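Local structure of universal stress protein (Burkholderia pseudomallei, 4WNY) at residues A35-V40 with A77-R82. The protein belongs to the universal stress protein A family and probably takes part in the bacterial response to stress, though its precise activity is not established. Numbering follows the deposited sequence.
Sequences ARLVPV and ARMTRR
Met-79 reaches from helix 57-82 onto strand 36-43, where its thioether meets Leu-37 and Pro-39. This is helix-on-sheet packing within the beta-alpha-beta unit of the universal stress protein fold, an alpha/beta domain of the HUP clan built on a five-stranded parallel sheet: the helix belongs to the crossover that links strand 36-43 to its parallel neighbour 89-92. The buried contact is small, about 130 Å² over both segments, and rests on one methionine laid across two alternate strand residues, whose side chains both leave the backbone toward the helix, while that of Val-38 leaves it on the other side. SD of Met-79 lies 3.7 Å from both CG and CD of Pro-39, meeting the pyrrolidine ring end-on at its CG-CD bond. The methyl CE turns back along the strand to Leu-37, 4.1 Å from CB, because the methionine chain, otherwise extended beyond CB, bends at its last torsion (chi3 58°). Leu-37 also meets the methionine nearer its backbone, CD2 standing 4.2 Å from CG of Met-79. With CG anti to the backbone N (chi1 -168°), the leucine also touches Ala-26 and Leu-27, so it is shared by helix 57-82 and helix 17-32. Arg-78 ties these helices through a salt bridge to Asp-24 and a hydrogen bond to Ser-20, and a salt bridge within its own helix, to Asp-74, also holds its side chain. Backbone hydrogen bonds join Leu-37 to Ala-85 and Pro-39 to Arg-89. CE of Met-79 lies 3.3 Å from the carbonyl O of Leu-37.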
# COMPACT_ATOMS: atom_id res chain seq x y z
N ALA A 35 -6.17 5.79 -13.56
CA ALA A 35 -6.66 6.54 -12.42
C ALA A 35 -6.17 7.98 -12.42
O ALA A 35 -5.20 8.32 -13.10
CB ALA A 35 -6.24 5.85 -11.14
N ARG A 36 -6.85 8.83 -11.66
CA ARG A 36 -6.41 10.20 -11.46
C ARG A 36 -5.37 10.25 -10.35
O ARG A 36 -5.53 9.62 -9.31
CB ARG A 36 -7.59 11.11 -11.12
CG ARG A 36 -8.62 11.23 -12.23
CD ARG A 36 -9.77 12.13 -11.80
NE ARG A 36 -9.32 13.48 -11.50
CZ ARG A 36 -9.28 14.47 -12.39
NH1 ARG A 36 -9.66 14.25 -13.64
NH2 ARG A 36 -8.86 15.68 -12.03
N LEU A 37 -4.29 11.00 -10.58
CA LEU A 37 -3.24 11.12 -9.58
C LEU A 37 -3.22 12.53 -8.99
O LEU A 37 -3.32 13.52 -9.72
CB LEU A 37 -1.88 10.79 -10.18
CG LEU A 37 -0.74 10.61 -9.17
CD1 LEU A 37 -0.95 9.35 -8.34
CD2 LEU A 37 0.60 10.58 -9.88
N VAL A 38 -3.10 12.61 -7.67
CA VAL A 38 -3.03 13.90 -7.00
C VAL A 38 -1.83 13.94 -6.06
O VAL A 38 -1.94 13.57 -4.90
CB VAL A 38 -4.32 14.21 -6.20
CG1 VAL A 38 -4.20 15.56 -5.51
CG2 VAL A 38 -5.54 14.18 -7.11
N PRO A 39 -0.67 14.38 -6.58
CA PRO A 39 0.52 14.59 -5.75
C PRO A 39 0.33 15.76 -4.79
O PRO A 39 -0.15 16.81 -5.21
CB PRO A 39 1.62 14.89 -6.77
CG PRO A 39 1.09 14.40 -8.08
CD PRO A 39 -0.38 14.62 -8.00
N VAL A 40 0.69 15.59 -3.53
CA VAL A 40 0.59 16.69 -2.58
C VAL A 40 1.94 16.99 -1.95
O VAL A 40 2.69 16.09 -1.57
CB VAL A 40 -0.45 16.40 -1.47
CG1 VAL A 40 -1.84 16.21 -2.07
CG2 VAL A 40 -0.06 15.19 -0.65
N ALA A 77 4.58 17.70 -14.71
CA ALA A 77 5.28 17.42 -15.95
C ALA A 77 5.39 15.92 -16.21
O ALA A 77 5.27 15.47 -17.35
CB ALA A 77 6.67 18.05 -15.93
N ARG A 78 5.61 15.16 -15.14
CA ARG A 78 5.67 13.71 -15.25
C ARG A 78 4.31 13.12 -15.61
O ARG A 78 4.21 12.22 -16.43
CB ARG A 78 6.17 13.09 -13.94
CG ARG A 78 7.58 13.48 -13.53
CD ARG A 78 8.06 12.58 -12.40
NE ARG A 78 8.99 13.25 -11.50
CZ ARG A 78 9.64 12.64 -10.52
NH1 ARG A 78 9.48 11.34 -10.32
NH2 ARG A 78 10.46 13.33 -9.74
N MET A 79 3.26 13.66 -14.98
CA MET A 79 1.89 13.21 -15.24
C MET A 79 1.47 13.51 -16.68
O MET A 79 0.85 12.68 -17.34
CB MET A 79 0.92 13.88 -14.27
CG MET A 79 1.12 13.48 -12.81
SD MET A 79 0.21 14.55 -11.68
CE MET A 79 -1.46 14.31 -12.28
N THR A 80 1.81 14.71 -17.16
CA THR A 80 1.46 15.13 -18.51
C THR A 80 2.08 14.21 -19.56
O THR A 80 1.40 13.77 -20.49
CB THR A 80 1.92 16.58 -18.77
OG1 THR A 80 1.20 17.46 -17.90
CG2 THR A 80 1.66 16.97 -20.22
N ARG A 81 3.37 13.90 -19.41
CA ARG A 81 4.06 13.00 -20.32
C ARG A 81 3.44 11.61 -20.33
O ARG A 81 3.23 11.02 -21.39
CB ARG A 81 5.55 12.90 -19.95
CG ARG A 81 6.28 11.72 -20.58
CD ARG A 81 7.77 11.71 -20.25
NE ARG A 81 8.50 12.80 -20.89
CZ ARG A 81 9.77 12.72 -21.29
NH1 ARG A 81 10.45 11.59 -21.12
NH2 ARG A 81 10.35 13.76 -21.86
N ARG A 82 3.12 11.10 -19.14
CA ARG A 82 2.55 9.77 -19.00
C ARG A 82 1.06 9.75 -19.34
O ARG A 82 0.44 8.69 -19.40
CB ARG A 82 2.77 9.24 -17.59